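Local structure of tRNA (cytosine(72)-C(5))-methyltransferase (5ZVE) at residues I294-W306 with S326-K340. The protein methylates the C5 position of cytosine 72 in several tRNAs, using S-adenosyl-L-methionine as the methyl donor. Residues are numbered along the deposited sequence; the frame is centred on the assembly and turned at random.
With SAH (S-adenosyl-L-homocysteine), chain C.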
loop_
_atom_site.group_PDB
_atom_site.type_symbol
_atom_site.label_atom_id
_atom_site.label_comp_id
_atom_site.label_asym_id
_atom_site.label_seq_id
_atom_site.Cartn_x
_atom_site.Cartn_y
_atom_site.Cartn_z
ATOM N N ILE A 294 -3.006 -9.987 -15.249
ATOM C CA ILE A 294 -1.607 -9.604 -15.336
ATOM C C ILE A 294 -1.274 -9.095 -16.729
ATOM O O ILE A 294 -0.690 -8.023 -16.887
ATOM C CB ILE A 294 -0.681 -10.783 -14.981
ATOM C CG1 ILE A 294 -0.851 -11.161 -13.506
ATOM C CG2 ILE A 294 0.767 -10.425 -15.261
ATOM C CD1 ILE A 294 -0.065 -12.386 -13.090
ATOM N N GLU A 295 -1.675 -9.858 -17.739
ATOM C CA GLU A 295 -1.432 -9.481 -19.126
ATOM C C GLU A 295 -2.153 -8.186 -19.482
ATOM O O GLU A 295 -1.553 -7.265 -20.029
ATOM C CB GLU A 295 -1.867 -10.603 -20.068
ATOM C CG GLU A 295 -1.598 -10.316 -21.534
ATOM C CD GLU A 295 -2.215 -11.353 -22.452
ATOM O OE1 GLU A 295 -2.956 -12.229 -21.953
ATOM O OE2 GLU A 295 -1.959 -11.288 -23.674
ATOM N N ALA A 296 -3.436 -8.109 -19.149
ATOM C CA ALA A 296 -4.227 -6.925 -19.465
ATOM C C ALA A 296 -3.662 -5.682 -18.790
ATOM O O ALA A 296 -3.521 -4.639 -19.420
ATOM C CB ALA A 296 -5.676 -7.134 -19.061
ATOM N N THR A 297 -3.340 -5.797 -17.505
ATOM C CA THR A 297 -2.843 -4.656 -16.743
ATOM C C THR A 297 -1.445 -4.234 -17.192
ATOM O O THR A 297 -1.145 -3.043 -17.249
ATOM C CB THR A 297 -2.825 -4.963 -15.240
ATOM O OG1 THR A 297 -4.136 -5.371 -14.827
ATOM C CG2 THR A 297 -2.401 -3.739 -14.442
ATOM N N ALA A 298 -0.594 -5.208 -17.503
ATOM C CA ALA A 298 0.738 -4.909 -18.024
ATOM C C ALA A 298 0.630 -4.116 -19.321
ATOM O O ALA A 298 1.379 -3.161 -19.541
ATOM C CB ALA A 298 1.528 -6.180 -18.247
ATOM N N ARG A 299 -0.308 -4.516 -20.175
ATOM C CA ARG A 299 -0.526 -3.823 -21.440
ATOM C C ARG A 299 -1.051 -2.418 -21.170
ATOM O O ARG A 299 -0.675 -1.457 -21.843
ATOM C CB ARG A 299 -1.493 -4.614 -22.331
ATOM C CG ARG A 299 -1.701 -4.031 -23.727
ATOM C CD ARG A 299 -2.422 -5.017 -24.654
ATOM N NE ARG A 299 -3.723 -5.426 -24.129
ATOM C CZ ARG A 299 -3.987 -6.630 -23.628
ATOM N NH1 ARG A 299 -3.038 -7.557 -23.587
ATOM N NH2 ARG A 299 -5.201 -6.907 -23.168
ATOM N N TYR A 300 -1.889 -2.304 -20.149
ATOM C CA TYR A 300 -2.456 -1.021 -19.750
ATOM C C TYR A 300 -1.367 -0.063 -19.248
ATOM O O TYR A 300 -1.418 1.136 -19.505
ATOM C CB TYR A 300 -3.523 -1.251 -18.676
ATOM C CG TYR A 300 -4.224 -0.015 -18.158
ATOM C CD1 TYR A 300 -4.943 0.812 -19.012
ATOM C CD2 TYR A 300 -4.197 0.305 -16.804
ATOM C CE1 TYR A 300 -5.600 1.934 -18.538
ATOM C CE2 TYR A 300 -4.851 1.425 -16.319
ATOM C CZ TYR A 300 -5.550 2.236 -17.190
ATOM O OH TYR A 300 -6.205 3.353 -16.717
ATOM N N GLN A 301 -0.372 -0.602 -18.550
ATOM C CA GLN A 301 0.703 0.218 -17.988
ATOM C C GLN A 301 1.626 0.791 -19.067
ATOM O O GLN A 301 2.170 1.883 -18.908
ATOM C CB GLN A 301 1.520 -0.600 -16.987
ATOM C CG GLN A 301 0.742 -0.999 -15.737
ATOM C CD GLN A 301 1.392 -2.147 -15.007
ATOM O OE1 GLN A 301 2.219 -2.859 -15.573
ATOM N NE2 GLN A 301 1.012 -2.349 -13.749
ATOM N N ARG A 302 1.795 0.050 -20.161
ATOM C CA ARG A 302 2.659 0.477 -21.257
ATOM C C ARG A 302 2.207 1.800 -21.854
ATOM O O ARG A 302 3.026 2.592 -22.312
ATOM C CB ARG A 302 2.731 -0.592 -22.346
ATOM C CG ARG A 302 3.644 -1.747 -21.988
ATOM C CD ARG A 302 3.594 -2.861 -23.019
ATOM N NE ARG A 302 4.083 -4.110 -22.446
ATOM C CZ ARG A 302 3.337 -5.197 -22.288
ATOM N NH1 ARG A 302 2.073 -5.200 -22.689
ATOM N NH2 ARG A 302 3.859 -6.291 -21.748
ATOM N N ALA A 303 0.901 2.030 -21.856
ATOM C CA ALA A 303 0.361 3.296 -22.323
ATOM C C ALA A 303 0.858 4.456 -21.463
ATOM O O ALA A 303 1.255 5.497 -21.993
ATOM C CB ALA A 303 -1.159 3.244 -22.340
ATOM N N PHE A 304 0.847 4.268 -20.141
ATOM C CA PHE A 304 1.394 5.255 -19.204
ATOM C C PHE A 304 2.882 5.497 -19.435
ATOM O O PHE A 304 3.347 6.638 -19.518
ATOM C CB PHE A 304 1.199 4.797 -17.753
ATOM C CG PHE A 304 -0.230 4.757 -17.301
ATOM C CD1 PHE A 304 -1.072 3.733 -17.705
ATOM C CD2 PHE A 304 -0.724 5.721 -16.436
ATOM C CE1 PHE A 304 -2.389 3.687 -17.278
ATOM C CE2 PHE A 304 -2.039 5.678 -16.001
ATOM C CZ PHE A 304 -2.870 4.661 -16.421
ATOM N N ILE A 305 3.615 4.396 -19.537
ATOM C CA ILE A 305 5.060 4.416 -19.673
ATOM C C ILE A 305 5.488 5.183 -20.914
ATOM O O ILE A 305 6.364 6.046 -20.853
ATOM C CB ILE A 305 5.611 2.992 -19.761
ATOM C CG1 ILE A 305 5.435 2.265 -18.425
ATOM C CG2 ILE A 305 7.060 3.024 -20.201
ATOM C CD1 ILE A 305 5.708 0.777 -18.508
ATOM N N TRP A 306 4.860 4.855 -22.039
ATOM C CA TRP A 306 5.131 5.529 -23.302
ATOM C C TRP A 306 4.828 7.018 -23.176
ATOM O O TRP A 306 5.620 7.857 -23.604
ATOM C CB TRP A 306 4.310 4.888 -24.434
ATOM C CG TRP A 306 4.535 5.463 -25.815
ATOM C CD1 TRP A 306 3.572 5.838 -26.713
ATOM C CD2 TRP A 306 5.796 5.724 -26.452
ATOM N NE1 TRP A 306 4.154 6.312 -27.866
ATOM C CE2 TRP A 306 5.517 6.251 -27.733
ATOM C CE3 TRP A 306 7.131 5.562 -26.067
ATOM C CZ2 TRP A 306 6.521 6.623 -28.624
ATOM C CZ3 TRP A 306 8.130 5.932 -26.957
ATOM C CH2 TRP A 306 7.818 6.455 -28.222
ATOM N N SER A 326 4.210 -9.634 -10.341
ATOM C CA SER A 326 4.292 -10.245 -11.670
ATOM C C SER A 326 5.523 -9.794 -12.448
ATOM O O SER A 326 6.018 -8.677 -12.270
ATOM C CB SER A 326 3.035 -9.943 -12.488
ATOM O OG SER A 326 3.066 -8.626 -13.005
ATOM N N TYR A 327 6.031 -10.682 -13.293
ATOM C CA TYR A 327 7.138 -10.340 -14.168
ATOM C C TYR A 327 6.698 -9.324 -15.215
ATOM O O TYR A 327 7.373 -8.314 -15.431
ATOM C CB TYR A 327 7.705 -11.588 -14.855
ATOM C CG TYR A 327 8.935 -11.289 -15.678
ATOM C CD1 TYR A 327 10.199 -11.330 -15.111
ATOM C CD2 TYR A 327 8.831 -10.944 -17.021
ATOM C CE1 TYR A 327 11.327 -11.046 -15.861
ATOM C CE2 TYR A 327 9.945 -10.659 -17.775
ATOM C CZ TYR A 327 11.191 -10.710 -17.191
ATOM O OH TYR A 327 12.306 -10.424 -17.945
ATOM N N GLU A 328 5.571 -9.608 -15.868
ATOM C CA GLU A 328 5.108 -8.823 -17.011
ATOM C C GLU A 328 4.901 -7.343 -16.674
ATOM O O GLU A 328 5.250 -6.470 -17.469
ATOM C CB GLU A 328 3.798 -9.399 -17.567
ATOM C CG GLU A 328 3.918 -10.752 -18.261
ATOM C CD GLU A 328 3.944 -11.921 -17.290
ATOM O OE1 GLU A 328 3.857 -11.683 -16.067
ATOM O OE2 GLU A 328 4.040 -13.080 -17.752
ATOM N N GLU A 329 4.350 -7.061 -15.494
ATOM C CA GLU A 329 4.084 -5.681 -15.095
ATOM C C GLU A 329 5.346 -4.984 -14.609
ATOM O O GLU A 329 5.370 -3.766 -14.454
ATOM C CB GLU A 329 3.023 -5.620 -13.991
ATOM C CG GLU A 329 1.659 -6.155 -14.376
ATOM C CD GLU A 329 0.734 -6.280 -13.177
ATOM O OE1 GLU A 329 0.198 -5.246 -12.730
ATOM O OE2 GLU A 329 0.549 -7.409 -12.677
ATOM N N ASN A 330 6.398 -5.760 -14.383
ATOM C CA ASN A 330 7.603 -5.221 -13.772
ATOM C C ASN A 330 8.817 -5.283 -14.692
ATOM O O ASN A 330 9.025 -4.377 -15.500
ATOM C CB ASN A 330 7.880 -5.950 -12.460
ATOM C CG ASN A 330 6.830 -5.653 -11.412
ATOM O OD1 ASN A 330 6.268 -4.555 -11.386
ATOM N ND2 ASN A 330 6.547 -6.628 -10.549
ATOM N N GLU A 331 9.623 -6.331 -14.566
ATOM C CA GLU A 331 10.813 -6.464 -15.404
ATOM C C GLU A 331 10.448 -6.450 -16.890
ATOM O O GLU A 331 11.173 -5.885 -17.710
ATOM C CB GLU A 331 11.591 -7.735 -15.056
ATOM C CG GLU A 331 12.355 -7.660 -13.736
ATOM C CD GLU A 331 11.517 -8.084 -12.539
ATOM O OE1 GLU A 331 10.278 -8.209 -12.683
ATOM O OE2 GLU A 331 12.100 -8.291 -11.454
ATOM N N GLY A 332 9.324 -7.071 -17.227
ATOM C CA GLY A 332 8.854 -7.098 -18.600
ATOM C C GLY A 332 8.589 -5.713 -19.161
ATOM O O GLY A 332 8.945 -5.420 -20.298
ATOM N N ASN A 333 7.975 -4.852 -18.355
ATOM C CA ASN A 333 7.685 -3.490 -18.789
ATOM C C ASN A 333 8.905 -2.578 -18.728
ATOM O O ASN A 333 8.927 -1.518 -19.360
ATOM C CB ASN A 333 6.552 -2.889 -17.961
ATOM C CG ASN A 333 5.199 -3.089 -18.607
ATOM O OD1 ASN A 333 5.113 -3.498 -19.764
ATOM N ND2 ASN A 333 4.135 -2.790 -17.871
ATOM N N VAL A 334 9.920 -2.971 -17.966
ATOM C CA VAL A 334 11.144 -2.191 -17.985
ATOM C C VAL A 334 11.929 -2.452 -19.273
ATOM O O VAL A 334 12.494 -1.527 -19.853
ATOM C CB VAL A 334 12.037 -2.467 -16.784
ATOM C CG1 VAL A 334 13.232 -1.533 -16.842
ATOM C CG2 VAL A 334 11.270 -2.227 -15.492
ATOM N N LYS A 335 11.961 -3.707 -19.716
ATOM C CA LYS A 335 12.550 -4.045 -21.012
ATOM C C LYS A 335 11.930 -3.223 -22.141
ATOM O O LYS A 335 12.634 -2.755 -23.034
ATOM C CB LYS A 335 12.393 -5.538 -21.308
ATOM C CG LYS A 335 13.289 -6.424 -20.475
ATOM C CD LYS A 335 13.125 -7.873 -20.868
ATOM C CE LYS A 335 14.093 -8.757 -20.109
ATOM N NZ LYS A 335 14.046 -10.164 -20.601
ATOM N N PHE A 336 10.611 -3.062 -22.093
ATOM C CA PHE A 336 9.905 -2.152 -22.988
ATOM C C PHE A 336 10.533 -0.749 -22.968
ATOM O O PHE A 336 10.809 -0.169 -24.018
ATOM C CB PHE A 336 8.426 -2.085 -22.598
ATOM C CG PHE A 336 7.633 -1.050 -23.349
ATOM C CD1 PHE A 336 7.391 -1.189 -24.706
ATOM C CD2 PHE A 336 7.098 0.046 -22.689
ATOM C CE1 PHE A 336 6.650 -0.243 -25.394
ATOM C CE2 PHE A 336 6.357 0.996 -23.373
ATOM C CZ PHE A 336 6.132 0.849 -24.728
ATOM N N MET A 337 10.778 -0.225 -21.772
ATOM C CA MET A 337 11.369 1.101 -21.614
ATOM C C MET A 337 12.778 1.166 -22.188
ATOM O O MET A 337 13.189 2.179 -22.764
ATOM C CB MET A 337 11.397 1.504 -20.135
ATOM C CG MET A 337 10.038 1.513 -19.470
ATOM S SD MET A 337 9.999 2.188 -17.786
ATOM C CE MET A 337 11.016 1.048 -16.887
ATOM N N ILE A 338 13.523 0.084 -22.011
ATOM C CA ILE A 338 14.881 0.011 -22.512
ATOM C C ILE A 338 14.872 0.042 -24.048
ATOM O O ILE A 338 15.771 0.605 -24.664
ATOM C CB ILE A 338 15.595 -1.249 -21.976
ATOM C CG1 ILE A 338 15.702 -1.165 -20.448
ATOM C CG2 ILE A 338 16.983 -1.402 -22.586
ATOM C CD1 ILE A 338 16.410 -2.340 -19.808
ATOM N N ARG A 339 13.842 -0.541 -24.659
ATOM C CA ARG A 339 13.689 -0.478 -26.116
ATOM C C ARG A 339 13.267 0.908 -26.607
ATOM O O ARG A 339 13.413 1.222 -27.788
ATOM C CB ARG A 339 12.685 -1.531 -26.593
ATOM C CG ARG A 339 13.156 -2.963 -26.362
ATOM C CD ARG A 339 12.314 -3.998 -27.120
ATOM N NE ARG A 339 10.917 -4.040 -26.691
ATOM C CZ ARG A 339 10.438 -4.871 -25.767
ATOM N NH1 ARG A 339 11.246 -5.730 -25.163
ATOM N NH2 ARG A 339 9.150 -4.840 -25.444
ATOM N N LYS A 340 12.753 1.734 -25.697
ATOM C CA LYS A 340 12.280 3.076 -26.046
ATOM C C LYS A 340 13.235 4.207 -25.621
ATOM O O LYS A 340 12.801 5.336 -25.392
ATOM C CB LYS A 340 10.885 3.331 -25.449
ATOM C CG LYS A 340 9.662 2.740 -26.210
ATOM C CD LYS A 340 9.842 1.323 -26.752
ATOM C CE LYS A 340 8.792 0.987 -27.825
ATOM N NZ LYS A 340 9.138 1.483 -29.199
HETATM N N SAH C . 0.713 6.824 -6.107
HETATM C CA SAH C . -0.437 6.824 -5.211
HETATM C CB SAH C . -1.306 5.584 -5.420
HETATM C CG SAH C . -1.480 5.120 -6.868
HETATM S SD SAH C . -2.836 3.930 -7.003
HETATM C C SAH C . -0.047 6.981 -3.739
HETATM O O SAH C . 1.117 6.843 -3.363
HETATM O OXT SAH C . -0.889 7.254 -2.884
HETATM C "C5'" SAH C . -2.987 4.120 -8.802
HETATM C "C4'" SAH C . -3.841 5.308 -9.239
HETATM O "O4'" SAH C . -3.874 5.382 -10.651
HETATM C "C3'" SAH C . -5.295 5.244 -8.789
HETATM O "O3'" SAH C . -5.550 6.314 -7.910
HETATM C "C2'" SAH C . -6.123 5.446 -10.043
HETATM O "O2'" SAH C . -7.101 6.433 -9.829
HETATM C "C1'" SAH C . -5.106 5.950 -11.046
HETATM N N9 SAH C . -5.431 5.629 -12.453
HETATM C C8 SAH C . -5.910 4.455 -12.977
HETATM N N7 SAH C . -6.052 4.607 -14.316
HETATM C C5 SAH C . -5.672 5.860 -14.653
HETATM C C6 SAH C . -5.618 6.537 -15.866
HETATM N N6 SAH C . -5.988 5.942 -16.998
HETATM N N1 SAH C . -5.172 7.841 -15.891
HETATM C C2 SAH C . -4.785 8.467 -14.722
HETATM N N3 SAH C . -4.843 7.790 -13.522
HETATM C C4 SAH C . -5.280 6.508 -13.490
#
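Helix segments 294-306 and 331-339 of the Rossmann-like methyltransferase domain cross at -31° around N333, a knob among A298, Q301, R302 and I305. Asparagine suits this buried spot: it is short enough to fit, and its ND2 gives A298 O, which also accepts from R302 N, a nearly straight bond in the amide plane (3.2 Å, 168°). R302 NE lies 2.9 Å from N333 OD1, guanidinium and amide almost perpendicular. F336 CG is anti to the backbone nitrogen (chi1 173°), which brings one ring face to R302 CG in a CH-pi contact and the ring edge to I305 CG2; the latter also presses tightly on M337 CG (3.4 Å).

E329 lies against the start of segment 294-306, its CG packed on A298 CB. OE1 receives a weak bond from Q301 NE2 (3.2 Å), whose stronger partner is P275 O; OE2 accepts from S326 OG (2.8 Å) and T277. With an alanine here, S326 OG and T277 OG1 would probably lose their shared acceptor, and A298 CB its packing partner. Y300, its ring leading away from 326-340, accepts from SAH N6 through OH (2.6 Å). Helix 291-310 thus touches both cofactor and the 327-330 turn, shortly after the predicted nucleophile C323, consistent with the RsmB/NOP catalytic domain.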